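Local coordinates for NAD(P)H-flavin oxidoreductase (Agrobacterium tumefaciens str. C58, PDB 2FRE), which binds flavin mononucleotide and, as a member of the nitroreductase family, probably uses NAD(P)H to reduce flavin or other substrates, at residues W67-F70 against V71-M75; D141-V144 against E145-I149; E34-L37 against T38-A42; T163-D166 against K167-P171; V184-A187 against D188-E192. All coordinates share one frame; numbering follows the deposited sequence.

How the contacts relate
From the N terminus, contact 3 (34-42) comes first, inside helix 33-44, which packs on strand 55-61 and on helix 110-127. Contact 1 (67-75) follows, along helix 67-72 and into the residues after it. Contact 2 (141-149) runs from helix 140-146 into the turn behind it, and contacts 1 and 2 touch: Leu73 CD2 lies 3.7 Å from Arg142 CB. Contact 4 (163-171) is a surface turn between strand 153-162 and helix 172-176, and contact 5 (184-192) turns the chain into strand 190-192, which pairs with the second subunit. All five run in series, none nesting or crossing. Contacts 1, 2, 3 and 5 also touch the second subunit, whereas contact 4 does not.

Contact 1 (W67-F70 against V71-M75); sequences WPLF and VELLM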
loop_
_atom_site.group_PDB
_atom_site.type_symbol
_atom_site.label_atom_id
_atom_site.label_comp_id
_atom_site.label_asym_id
_atom_site.label_seq_id
_atom_site.Cartn_x
_atom_site.Cartn_y
_atom_site.Cartn_z
ATOM N N TRP A 67 11.026 -19.349 15.266
ATOM C CA TRP A 67 9.700 -18.879 15.605
ATOM C C TRP A 67 9.680 -18.106 16.936
ATOM O O TRP A 67 9.175 -16.996 16.988
ATOM C CB TRP A 67 8.729 -20.046 15.646
ATOM C CG TRP A 67 7.353 -19.665 16.006
ATOM C CD1 TRP A 67 6.729 -19.891 17.183
ATOM C CD2 TRP A 67 6.432 -18.935 15.193
ATOM N NE1 TRP A 67 5.462 -19.368 17.152
ATOM C CE2 TRP A 67 5.250 -18.786 15.937
ATOM C CE3 TRP A 67 6.487 -18.406 13.896
ATOM C CZ2 TRP A 67 4.125 -18.141 15.427
ATOM C CZ3 TRP A 67 5.368 -17.787 13.389
ATOM C CH2 TRP A 67 4.212 -17.639 14.159
ATOM N N PRO A 68 10.250 -18.678 18.015
ATOM C CA PRO A 68 10.160 -17.957 19.296
ATOM C C PRO A 68 10.863 -16.601 19.311
ATOM O O PRO A 68 10.420 -15.661 20.010
ATOM C CB PRO A 68 10.808 -18.912 20.312
ATOM C CG PRO A 68 11.471 -19.982 19.544
ATOM C CD PRO A 68 10.935 -19.979 18.145
ATOM N N LEU A 69 11.936 -16.488 18.538
ATOM C CA LEU A 69 12.603 -15.211 18.387
ATOM C C LEU A 69 11.676 -14.209 17.708
ATOM O O LEU A 69 11.580 -13.057 18.137
ATOM C CB LEU A 69 13.894 -15.366 17.596
ATOM C CG LEU A 69 14.566 -14.054 17.160
ATOM C CD1 LEU A 69 15.020 -13.202 18.368
ATOM C CD2 LEU A 69 15.728 -14.403 16.269
ATOM N N PHE A 70 11.016 -14.633 16.638
ATOM C CA PHE A 70 10.083 -13.757 15.937
ATOM C C PHE A 70 8.939 -13.328 16.855
ATOM O O PHE A 70 8.537 -12.181 16.837
ATOM C CB PHE A 70 9.545 -14.429 14.667
ATOM C CG PHE A 70 10.447 -14.277 13.478
ATOM C CD1 PHE A 70 11.728 -14.802 13.479
ATOM C CD2 PHE A 70 10.011 -13.598 12.337
ATOM C CE1 PHE A 70 12.586 -14.642 12.359
ATOM C CE2 PHE A 70 10.861 -13.448 11.223
ATOM C CZ PHE A 70 12.129 -13.960 11.235
ATOM N N VAL A 71 8.439 -14.246 17.677
ATOM C CA VAL A 71 7.388 -13.906 18.643
ATOM C C VAL A 71 7.873 -12.869 19.676
ATOM O O VAL A 71 7.171 -11.897 19.978
ATOM C CB VAL A 71 6.885 -15.143 19.393
ATOM C CG1 VAL A 71 5.975 -14.738 20.540
ATOM C CG2 VAL A 71 6.145 -16.108 18.440
ATOM N N GLU A 72 9.080 -13.046 20.199
ATOM C CA GLU A 72 9.510 -12.213 21.329
ATOM C C GLU A 72 9.976 -10.832 20.879
ATOM O O GLU A 72 10.183 -9.960 21.724
ATOM C CB GLU A 72 10.557 -12.935 22.182
ATOM C CG GLU A 72 11.937 -12.957 21.609
ATOM C CD GLU A 72 12.882 -13.835 22.409
ATOM O OE1 GLU A 72 13.010 -13.647 23.648
ATOM O OE2 GLU A 72 13.514 -14.707 21.779
ATOM N N LEU A 73 10.115 -10.651 19.553
ATOM C CA LEU A 73 10.389 -9.367 18.920
ATOM C C LEU A 73 9.129 -8.499 18.791
ATOM O O LEU A 73 9.215 -7.322 18.451
ATOM C CB LEU A 73 11.024 -9.556 17.541
ATOM C CG LEU A 73 12.480 -10.052 17.541
ATOM C CD1 LEU A 73 12.924 -10.364 16.115
ATOM C CD2 LEU A 73 13.390 -9.038 18.185
ATOM N N LEU A 74 7.974 -9.075 19.089
ATOM C CA LEU A 74 6.739 -8.307 19.228
ATOM C C LEU A 74 6.577 -7.908 20.682
ATOM O O LEU A 74 7.062 -8.607 21.591
ATOM C CB LEU A 74 5.532 -9.151 18.831
ATOM C CG LEU A 74 5.691 -10.021 17.585
ATOM C CD1 LEU A 74 4.472 -10.918 17.412
ATOM C CD2 LEU A 74 5.937 -9.135 16.398
HETATM N N MSE A 75 5.865 -6.807 20.905
HETATM C CA MSE A 75 5.488 -6.412 22.259
HETATM C C MSE A 75 4.478 -7.380 22.843
HETATM O O MSE A 75 3.782 -8.080 22.106
HETATM C CB MSE A 75 4.977 -4.978 22.286
HETATM C CG MSE A 75 6.084 -4.025 21.968
HETATM SE SE MSE A 75 5.541 -2.164 21.901
HETATM C CE MSE A 75 7.339 -1.366 21.468
#
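Val71 lays its CG2 methyl over one face of the Trp67 indole, a CH-pi contact across one helical turn. The methyl sits 3.9 Å from the centroid of the five-membered ring, and its closest ring atom is NE1, with Val71 CG2 to Trp67 NE1 at 3.6 Å. Trp67 makes this possible by carrying CG anti to its own nitrogen (chi1 179°), which brings the indole alongside the next turn.

The second apolar pair is Leu69 with Leu73, whose side chains cross at a slant, Leu69 CD1 lying 4.1 Å from Leu73 CG. Glu72 folds back over the same turn, with its OE2 only 3.5 Å from Leu69 CA.

Backbone bonds make up the polar part. Val71 N donates to Trp67 O at 2.9 Å, the amide lying almost straight out from the carbonyl, and Glu72 N donates to Pro68 O at 2.9 Å. The next amide is held more loosely: Leu73 N makes two weak bonds, to Leu69 O (3.2 Å) and Phe70 O (3.5 Å).

Leu73 also has a backbone bond to Phe139, while Leu88 lies against both Trp67 and Val71. Regular i to i+4 bonding thus gives way at Leu73 to two weak bonds, and the apolar side chains pack against strand 87-98 and helix 140-146.

Contact 2 (D141-V144 against E145-I149); sequences DRIV and EKLDI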
loop_
_atom_site.group_PDB
_atom_site.type_symbol
_atom_site.label_atom_id
_atom_site.label_comp_id
_atom_site.label_asym_id
_atom_site.label_seq_id
_atom_site.Cartn_x
_atom_site.Cartn_y
_atom_site.Cartn_z
ATOM N N ASP A 141 14.456 -1.774 17.079
ATOM C CA ASP A 141 15.901 -1.843 17.260
ATOM C C ASP A 141 16.363 -3.272 17.517
ATOM O O ASP A 141 17.381 -3.690 16.979
ATOM C CB ASP A 141 16.357 -0.907 18.378
ATOM C CG ASP A 141 16.265 0.555 17.985
ATOM O OD1 ASP A 141 16.132 0.849 16.786
ATOM O OD2 ASP A 141 16.346 1.421 18.874
ATOM N N ARG A 142 15.611 -4.029 18.314
ATOM C CA ARG A 142 15.931 -5.446 18.539
ATOM C C ARG A 142 15.760 -6.256 17.252
ATOM O O ARG A 142 16.532 -7.180 16.992
ATOM C CB ARG A 142 15.047 -6.072 19.626
ATOM C CG ARG A 142 15.063 -5.373 20.972
ATOM C CD ARG A 142 14.278 -6.183 21.999
ATOM N NE ARG A 142 13.985 -5.390 23.192
ATOM C CZ ARG A 142 13.156 -5.765 24.164
ATOM N NH1 ARG A 142 12.539 -6.929 24.106
ATOM N NH2 ARG A 142 12.944 -4.968 25.205
ATOM N N ILE A 143 14.737 -5.938 16.462
ATOM C CA ILE A 143 14.564 -6.582 15.157
ATOM C C ILE A 143 15.795 -6.375 14.268
ATOM O O ILE A 143 16.315 -7.323 13.665
ATOM C CB ILE A 143 13.256 -6.084 14.438
ATOM C CG1 ILE A 143 12.027 -6.628 15.180
ATOM C CG2 ILE A 143 13.224 -6.515 12.980
ATOM C CD1 ILE A 143 10.776 -5.791 14.985
ATOM N N VAL A 144 16.259 -5.130 14.190
ATOM C CA VAL A 144 17.422 -4.797 13.381
ATOM C C VAL A 144 18.661 -5.580 13.817
ATOM O O VAL A 144 19.393 -6.107 12.989
ATOM C CB VAL A 144 17.709 -3.260 13.430
ATOM C CG1 VAL A 144 19.080 -2.927 12.844
ATOM C CG2 VAL A 144 16.612 -2.514 12.686
ATOM N N GLU A 145 18.872 -5.663 15.122
ATOM C CA GLU A 145 20.041 -6.338 15.673
ATOM C C GLU A 145 19.923 -7.853 15.513
ATOM O O GLU A 145 20.834 -8.489 15.005
ATOM C CB GLU A 145 20.191 -5.984 17.149
ATOM C CG GLU A 145 21.441 -6.528 17.794
ATOM C CD GLU A 145 22.712 -6.035 17.108
ATOM O OE1 GLU A 145 22.720 -4.876 16.616
ATOM O OE2 GLU A 145 23.699 -6.811 17.063
ATOM N N LYS A 146 18.797 -8.427 15.943
ATOM C CA LYS A 146 18.632 -9.884 15.963
ATOM C C LYS A 146 18.456 -10.507 14.576
ATOM O O LYS A 146 18.793 -11.678 14.384
ATOM C CB LYS A 146 17.451 -10.292 16.857
ATOM C CG LYS A 146 17.641 -10.021 18.338
ATOM C CD LYS A 146 18.589 -11.015 19.026
ATOM C CE LYS A 146 18.415 -10.947 20.555
ATOM N NZ LYS A 146 19.518 -11.565 21.343
ATOM N N LEU A 147 17.910 -9.754 13.621
ATOM C CA LEU A 147 17.656 -10.290 12.278
ATOM C C LEU A 147 18.674 -9.808 11.245
ATOM O O LEU A 147 18.501 -10.041 10.048
ATOM C CB LEU A 147 16.221 -9.977 11.812
ATOM C CG LEU A 147 15.100 -10.499 12.738
ATOM C CD1 LEU A 147 13.766 -10.305 12.117
ATOM C CD2 LEU A 147 15.273 -11.992 13.118
ATOM N N ASP A 148 19.736 -9.161 11.719
ATOM C CA ASP A 148 20.872 -8.762 10.879
ATOM C C ASP A 148 20.447 -7.825 9.763
ATOM O O ASP A 148 20.861 -7.985 8.619
ATOM C CB ASP A 148 21.568 -9.983 10.269
ATOM C CG ASP A 148 22.115 -10.929 11.316
ATOM O OD1 ASP A 148 22.624 -10.433 12.345
ATOM O OD2 ASP A 148 22.029 -12.168 11.104
ATOM N N ILE A 149 19.612 -6.850 10.096
ATOM C CA ILE A 149 19.180 -5.902 9.102
ATOM C C ILE A 149 20.308 -4.895 8.921
ATOM O O ILE A 149 20.774 -4.334 9.912
ATOM C CB ILE A 149 17.872 -5.238 9.514
ATOM C CG1 ILE A 149 16.770 -6.314 9.532
ATOM C CG2 ILE A 149 17.532 -4.066 8.551
ATOM C CD1 ILE A 149 15.544 -5.903 10.228
HETATM O O HOH W 1 21.955 -5.580 12.314
#
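Ile143 CG2 is the middle of a small apolar cluster at the end of helix 140-146. It meets Ile149 CD1 at 3.7 Å and Leu147 CD1 at 3.9 Å, so one methyl joins the helix to the turn that follows it. The rotamer places it there: CG2 of Ile143 is anti to the backbone nitrogen, while CG1 takes the position opposite the carbonyl carbon (chi1 -70°). Ile143 and Ile149 lie side by side and point the same way, whereas Leu147 comes across Ile143 at a slant. Next to this group, Val144 CG1 stands 4.2 Å from Ile149 CB.

Around the cluster runs the backbone. Glu145, Lys146 and Leu147 donate in turn to the carbonyls of Asp141, Arg142 and Ile143 in normal helical fashion, the bond from Lys146 N to Arg142 O being 2.8 Å. The pattern then changes. Asp148 takes up positive phi (60°), and Ile149 N reaches back five residues to Val144 O at 3.0 Å, in the carbonyl plane and on a lone pair, as in a Schellman-type helix end. At the polar edge, water 1 lies within hydrogen-bonding distance of both carbonyl oxygens, 2.7 Å from Val144 O and 3.0 Å from Ile149 O.

Arg142 makes a cation-pi contact with Phe139. Inward, Ile143 and Leu147 pack on Phe90 of strand 87-98, and Ile143, Val144 and Ile149 share Val155 of strand 153-162. Leu147 also lies on Phe70 of helix 67-72 and on Gly193 of the second subunit.

Contact 3 (E34-L37 against T38-A42); sequences EHLL and TILDA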
loop_
_atom_site.group_PDB
_atom_site.type_symbol
_atom_site.label_atom_id
_atom_site.label_comp_id
_atom_site.label_asym_id
_atom_site.label_seq_id
_atom_site.Cartn_x
_atom_site.Cartn_y
_atom_site.Cartn_z
ATOM N N GLU A 34 4.626 -22.946 -0.111
ATOM C CA GLU A 34 4.307 -22.297 -1.405
ATOM C C GLU A 34 3.269 -21.177 -1.264
ATOM O O GLU A 34 3.296 -20.191 -2.029
ATOM C CB GLU A 34 3.804 -23.313 -2.441
ATOM C CG GLU A 34 3.804 -22.770 -3.899
ATOM C CD GLU A 34 2.877 -23.533 -4.869
ATOM O OE1 GLU A 34 1.627 -23.470 -4.727
ATOM O OE2 GLU A 34 3.407 -24.167 -5.802
ATOM N N HIS A 35 2.354 -21.339 -0.305
ATOM C CA HIS A 35 1.344 -20.319 -0.030
ATOM C C HIS A 35 2.024 -19.037 0.432
ATOM O O HIS A 35 1.690 -17.968 -0.066
ATOM C CB HIS A 35 0.306 -20.802 0.993
ATOM C CG HIS A 35 -0.719 -21.738 0.419
ATOM N ND1 HIS A 35 -1.800 -22.199 1.143
ATOM C CD2 HIS A 35 -0.845 -22.266 -0.819
ATOM C CE1 HIS A 35 -2.529 -22.994 0.385
ATOM N NE2 HIS A 35 -1.975 -23.053 -0.812
ATOM N N LEU A 36 3.012 -19.137 1.334
ATOM C CA LEU A 36 3.701 -17.914 1.793
ATOM C C LEU A 36 4.489 -17.265 0.668
ATOM O O LEU A 36 4.517 -16.046 0.544
ATOM C CB LEU A 36 4.634 -18.159 2.986
ATOM C CG LEU A 36 5.310 -16.875 3.526
ATOM C CD1 LEU A 36 4.313 -15.856 3.961
ATOM C CD2 LEU A 36 6.234 -17.211 4.695
ATOM N N LEU A 37 5.121 -18.088 -0.155
ATOM C CA LEU A 37 5.894 -17.591 -1.282
ATOM C C LEU A 37 4.992 -16.886 -2.317
ATOM O O LEU A 37 5.349 -15.821 -2.852
ATOM C CB LEU A 37 6.747 -18.731 -1.881
ATOM C CG LEU A 37 7.929 -19.171 -0.986
ATOM C CD1 LEU A 37 8.605 -20.408 -1.531
ATOM C CD2 LEU A 37 8.977 -18.066 -0.816
ATOM N N THR A 38 3.798 -17.425 -2.542
ATOM C CA THR A 38 2.810 -16.773 -3.406
ATOM C C THR A 38 2.434 -15.392 -2.861
ATOM O O THR A 38 2.413 -14.389 -3.603
ATOM C CB THR A 38 1.558 -17.669 -3.589
ATOM O OG1 THR A 38 1.959 -18.951 -4.078
ATOM C CG2 THR A 38 0.592 -17.070 -4.597
ATOM N N ILE A 39 2.181 -15.345 -1.553
ATOM C CA ILE A 39 1.844 -14.099 -0.852
ATOM C C ILE A 39 2.932 -13.052 -1.010
ATOM O O ILE A 39 2.640 -11.916 -1.342
ATOM C CB ILE A 39 1.547 -14.362 0.643
ATOM C CG1 ILE A 39 0.219 -15.132 0.758
ATOM C CG2 ILE A 39 1.487 -13.043 1.435
ATOM C CD1 ILE A 39 -0.075 -15.654 2.125
ATOM N N LEU A 40 4.183 -13.441 -0.785
ATOM C CA LEU A 40 5.293 -12.512 -0.923
ATOM C C LEU A 40 5.591 -12.187 -2.390
ATOM O O LEU A 40 6.036 -11.091 -2.701
ATOM C CB LEU A 40 6.535 -13.039 -0.183
ATOM C CG LEU A 40 6.389 -13.171 1.338
ATOM C CD1 LEU A 40 7.701 -13.684 1.989
ATOM C CD2 LEU A 40 5.940 -11.902 1.997
ATOM N N ASP A 41 5.297 -13.121 -3.299
ATOM C CA ASP A 41 5.432 -12.880 -4.737
ATOM C C ASP A 41 4.469 -11.764 -5.172
ATOM O O ASP A 41 4.864 -10.813 -5.835
ATOM C CB ASP A 41 5.164 -14.180 -5.527
ATOM C CG ASP A 41 5.677 -14.128 -6.944
ATOM O OD1 ASP A 41 6.347 -13.143 -7.335
ATOM O OD2 ASP A 41 5.428 -15.097 -7.674
ATOM N N ALA A 42 3.217 -11.842 -4.736
ATOM C CA ALA A 42 2.252 -10.773 -5.025
ATOM C C ALA A 42 2.709 -9.415 -4.468
ATOM O O ALA A 42 2.636 -8.378 -5.158
ATOM C CB ALA A 42 0.855 -11.157 -4.485
HETATM O O HOH W 2 0.428 -21.130 -3.935
#
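Thr38 grips the carbonyl of Glu34 twice, OG1 and N donating to Glu34 O at 2.7 and 2.9 Å. The two donors arrive from opposite faces of the carbonyl plane. The hydroxyl can turn back along the helix because OG1 stands beside the backbone nitrogen (chi1 -55°), a familiar way for threonine to bond within a helix. Water 2 extends the arrangement, donating to Thr38 OG1 at 2.7 Å and to Glu34 OE1 at the same distance, so the carboxylate is tied to the hydroxyl indirectly.

The next three amides, of Ile39, Leu40 and Asp41, donate to the carbonyls four residues earlier; Asp41 N to Leu37 O is short at 2.7 Å. Packing within the helix is modest: Leu36 CG lies 4.3 Å from Leu40 CD1, and Ile39 CG1 passes 3.3 Å from His35 O.

Most of the other side-chain contacts go outward. His35 ND1 is hydrogen-bonded to Tyr130 OH, and Asp41 OD2 to Tyr11 N of the second subunit. Leu36 and Leu40 face strands 55-61 and 87-98, Ile39 meets Leu121 and Ala125 of helix 110-127, and Leu37 and Thr38 pack on Tyr11 and Pro12 of the second subunit.

Contact 4 (T163-D166 against K167-P171); sequences TLTD and KSILP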
loop_
_atom_site.group_PDB
_atom_site.type_symbol
_atom_site.label_atom_id
_atom_site.label_comp_id
_atom_site.label_asym_id
_atom_site.label_seq_id
_atom_site.Cartn_x
_atom_site.Cartn_y
_atom_site.Cartn_z
ATOM N N THR A 163 -4.858 -18.645 9.682
ATOM C CA THR A 163 -6.215 -19.042 9.393
ATOM C C THR A 163 -7.110 -18.710 10.578
ATOM O O THR A 163 -6.831 -19.114 11.713
ATOM C CB THR A 163 -6.280 -20.534 9.094
ATOM O OG1 THR A 163 -5.462 -20.818 7.946
ATOM C CG2 THR A 163 -7.711 -20.974 8.830
ATOM N N LEU A 164 -8.183 -17.978 10.290
ATOM C CA LEU A 164 -9.091 -17.462 11.298
ATOM C C LEU A 164 -9.752 -18.606 12.041
ATOM O O LEU A 164 -10.043 -19.641 11.450
ATOM C CB LEU A 164 -10.167 -16.581 10.638
ATOM C CG LEU A 164 -11.206 -15.885 11.537
ATOM C CD1 LEU A 164 -10.569 -14.906 12.495
ATOM C CD2 LEU A 164 -12.264 -15.158 10.705
ATOM N N THR A 165 -9.961 -18.428 13.342
ATOM C CA THR A 165 -10.733 -19.383 14.129
ATOM C C THR A 165 -11.665 -18.652 15.099
ATOM O O THR A 165 -11.772 -17.432 15.056
ATOM C CB THR A 165 -9.826 -20.388 14.872
ATOM O OG1 THR A 165 -10.643 -21.383 15.496
ATOM C CG2 THR A 165 -8.979 -19.721 15.941
ATOM N N ASP A 166 -12.347 -19.406 15.960
ATOM C CA ASP A 166 -13.354 -18.837 16.850
ATOM C C ASP A 166 -12.724 -17.877 17.855
ATOM O O ASP A 166 -11.657 -18.159 18.422
ATOM C CB ASP A 166 -14.115 -19.945 17.593
ATOM C CG ASP A 166 -15.313 -19.415 18.365
ATOM O OD1 ASP A 166 -16.356 -19.089 17.749
ATOM O OD2 ASP A 166 -15.212 -19.316 19.596
ATOM N N LYS A 167 -13.399 -16.750 18.068
ATOM C CA LYS A 167 -12.932 -15.711 18.986
ATOM C C LYS A 167 -12.808 -16.198 20.432
ATOM O O LYS A 167 -12.101 -15.597 21.237
ATOM C CB LYS A 167 -13.850 -14.491 18.920
ATOM C CG LYS A 167 -15.251 -14.719 19.468
ATOM C CD LYS A 167 -16.068 -13.457 19.328
ATOM C CE LYS A 167 -17.464 -13.640 19.889
ATOM N NZ LYS A 167 -18.392 -12.569 19.408
ATOM N N SER A 168 -13.487 -17.292 20.761
ATOM C CA SER A 168 -13.457 -17.843 22.118
ATOM C C SER A 168 -12.040 -18.165 22.592
ATOM O O SER A 168 -11.805 -18.232 23.791
ATOM C CB SER A 168 -14.319 -19.104 22.208
ATOM O OG SER A 168 -13.840 -20.095 21.324
ATOM N N ILE A 169 -11.096 -18.355 21.669
ATOM C CA ILE A 169 -9.706 -18.632 22.059
ATOM C C ILE A 169 -8.971 -17.404 22.591
ATOM O O ILE A 169 -7.888 -17.527 23.167
ATOM C CB ILE A 169 -8.869 -19.236 20.901
ATOM C CG1 ILE A 169 -8.566 -18.196 19.816
ATOM C CG2 ILE A 169 -9.584 -20.438 20.291
ATOM C CD1 ILE A 169 -7.340 -18.515 19.025
ATOM N N LEU A 170 -9.561 -16.230 22.378
ATOM C CA LEU A 170 -8.968 -14.963 22.777
ATOM C C LEU A 170 -9.371 -14.580 24.204
ATOM O O LEU A 170 -10.453 -14.941 24.657
ATOM C CB LEU A 170 -9.431 -13.858 21.820
ATOM C CG LEU A 170 -9.012 -14.001 20.359
ATOM C CD1 LEU A 170 -9.703 -12.980 19.488
ATOM C CD2 LEU A 170 -7.507 -13.852 20.232
ATOM N N PRO A 171 -8.504 -13.830 24.907
ATOM C CA PRO A 171 -9.013 -13.206 26.135
ATOM C C PRO A 171 -10.190 -12.276 25.802
ATOM O O PRO A 171 -10.286 -11.756 24.677
ATOM C CB PRO A 171 -7.800 -12.434 26.690
ATOM C CG PRO A 171 -6.816 -12.352 25.564
ATOM C CD PRO A 171 -7.088 -13.507 24.649
HETATM O O HOH W 3 -15.768 -16.154 16.377
#
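Thr165 and Asp166 run extended before the chain bends at Lys167 into a short 3-10 turn, residues 167-169. Across the turn Ile169 N donates to Asp166 O, a long, weak bond at 3.3 Å though nearly straight at 174°. Leu170 N then bonds to Lys167 O at 2.9 Å, continuing the same i to i+3 spacing.

Among the side chains, Asp166 leans over the start of the turn, its carboxylate brought forward by CG standing anti to the backbone nitrogen (chi1 -171°). OD2 takes the amide of Ser168 at a modelled 2.9 Å. Its modelled approach to the Ser168 hydroxyl is implausibly short and the oxygen also crowds a neighbouring atom, so the exact position of OD2, and with it both bonds, is doubtful. On the other branch, water 3 donates over a long 3.3 Å to Asp166 OD1 and accepts from Lys167 N at 3.0 Å, linking carboxylate and amide.

Thr165 and Ile169 supply the apolar part: Thr165 CG2 lies 3.7 Å from Ile169 CD1, the two side chains crossing at a slant.

Thr163 and Thr165 have backbone bonds to Asp27 and Ala25, so the extended arm is fastened before it turns. The arrangement is an exposed 3-10 turn whose start resembles an Asx turn, Asp166 OD2 facing the amide of Ser168, though the uncertain place of OD2 leaves this tentative; it lies in the link from strand 153-162 to helix 172-176.

Contact 5 (V184-A187 against D188-E192); sequences VPLA and DVAFE
Leu186 reaches forward to Val189 and Ala190. Its CB leaves the backbone directed away from residues 188-192, but with CG anti to the nitrogen (chi1 -178°) the chain turns back. CG lies 4.1 Å from Ala190 CB, and CD1 at the tip comes to 3.8 Å from that methyl and touches Val189 CG2 at 4.1 Å. The Leu186 and Val189 side chains cross at about a right angle.

On the backbone, Leu186 O accepts two amides: Val189 N at 2.9 Å from above the carbonyl plane, and Ala190 N at 3.0 Å nearly straight ahead. With Asp188 N bonded to Pro185 O at 2.9 Å, the i to i+3 bonds make two overlapping type I beta turns leading into strand 190-192, which pairs in parallel with a strand of the second subunit and carries the sheet across the interface. Ala190 packs on Leu40 of the second subunit, and Leu186, in the turn, on Asp41 of that chain.

At the start, Val184 CG2 meets Val189 CG1 at 3.7 Å. Water 4 donates to both Ala187 O and Ala190 O, and Ala187 O sits at the edge of the Phe191 ring, 3.4 Å from Phe191 CE1.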
loop_
_atom_site.group_PDB
_atom_site.type_symbol
_atom_site.label_atom_id
_atom_site.label_comp_id
_atom_site.label_asym_id
_atom_site.label_seq_id
_atom_site.Cartn_x
_atom_site.Cartn_y
_atom_site.Cartn_z
ATOM N N VAL A 184 -14.138 6.305 8.359
ATOM C CA VAL A 184 -14.812 7.588 8.269
ATOM C C VAL A 184 -15.516 7.671 6.916
ATOM O O VAL A 184 -15.138 6.955 5.978
ATOM C CB VAL A 184 -13.818 8.774 8.442
ATOM C CG1 VAL A 184 -13.074 8.644 9.754
ATOM C CG2 VAL A 184 -12.844 8.872 7.275
ATOM N N PRO A 185 -16.541 8.530 6.805
ATOM C CA PRO A 185 -17.143 8.815 5.495
ATOM C C PRO A 185 -16.095 9.207 4.437
ATOM O O PRO A 185 -15.132 9.919 4.745
ATOM C CB PRO A 185 -18.077 9.996 5.798
ATOM C CG PRO A 185 -18.442 9.828 7.185
ATOM C CD PRO A 185 -17.221 9.280 7.874
ATOM N N LEU A 186 -16.271 8.710 3.209
ATOM C CA LEU A 186 -15.380 9.025 2.101
ATOM C C LEU A 186 -15.159 10.531 1.992
ATOM O O LEU A 186 -14.051 10.975 1.816
ATOM C CB LEU A 186 -15.914 8.459 0.775
ATOM C CG LEU A 186 -15.007 8.703 -0.444
ATOM C CD1 LEU A 186 -13.586 8.238 -0.172
ATOM C CD2 LEU A 186 -15.559 8.037 -1.699
ATOM N N ALA A 187 -16.221 11.316 2.143
ATOM C CA ALA A 187 -16.109 12.767 2.042
ATOM C C ALA A 187 -15.182 13.405 3.083
ATOM O O ALA A 187 -14.709 14.513 2.869
ATOM C CB ALA A 187 -17.475 13.403 2.097
ATOM N N ASP A 188 -14.875 12.698 4.165
ATOM C CA ASP A 188 -13.947 13.211 5.152
ATOM C C ASP A 188 -12.484 13.073 4.721
ATOM O O ASP A 188 -11.594 13.603 5.385
ATOM C CB ASP A 188 -14.139 12.515 6.504
ATOM C CG ASP A 188 -15.452 12.873 7.173
ATOM O OD1 ASP A 188 -16.260 13.600 6.579
ATOM O OD2 ASP A 188 -15.653 12.416 8.306
ATOM N N VAL A 189 -12.223 12.343 3.647
ATOM C CA VAL A 189 -10.843 12.139 3.205
ATOM C C VAL A 189 -10.604 12.418 1.719
ATOM O O VAL A 189 -9.451 12.480 1.304
ATOM C CB VAL A 189 -10.294 10.723 3.529
ATOM C CG1 VAL A 189 -10.347 10.446 5.033
ATOM C CG2 VAL A 189 -11.016 9.623 2.740
ATOM N N ALA A 190 -11.664 12.557 0.931
ATOM C CA ALA A 190 -11.533 12.775 -0.510
ATOM C C ALA A 190 -12.170 14.115 -0.850
ATOM O O ALA A 190 -13.379 14.313 -0.627
ATOM C CB ALA A 190 -12.231 11.665 -1.283
ATOM N N PHE A 191 -11.349 15.022 -1.368
ATOM C CA PHE A 191 -11.728 16.402 -1.620
ATOM C C PHE A 191 -11.518 16.759 -3.099
ATOM O O PHE A 191 -10.445 16.532 -3.663
ATOM C CB PHE A 191 -10.880 17.353 -0.760
ATOM C CG PHE A 191 -10.734 16.926 0.683
ATOM C CD1 PHE A 191 -11.848 16.564 1.435
ATOM C CD2 PHE A 191 -9.484 16.866 1.282
ATOM C CE1 PHE A 191 -11.720 16.176 2.754
ATOM C CE2 PHE A 191 -9.346 16.451 2.591
ATOM C CZ PHE A 191 -10.478 16.106 3.335
ATOM N N GLU A 192 -12.532 17.360 -3.711
ATOM C CA GLU A 192 -12.400 17.816 -5.093
ATOM C C GLU A 192 -11.787 19.205 -5.162
ATOM O O GLU A 192 -12.225 20.119 -4.450
ATOM C CB GLU A 192 -13.751 17.857 -5.777
ATOM C CG GLU A 192 -13.630 18.122 -7.258
ATOM C CD GLU A 192 -14.853 17.719 -8.045
ATOM O OE1 GLU A 192 -15.983 17.786 -7.516
ATOM O OE2 GLU A 192 -14.679 17.334 -9.218
HETATM O O HOH W 4 -15.395 16.114 0.444
#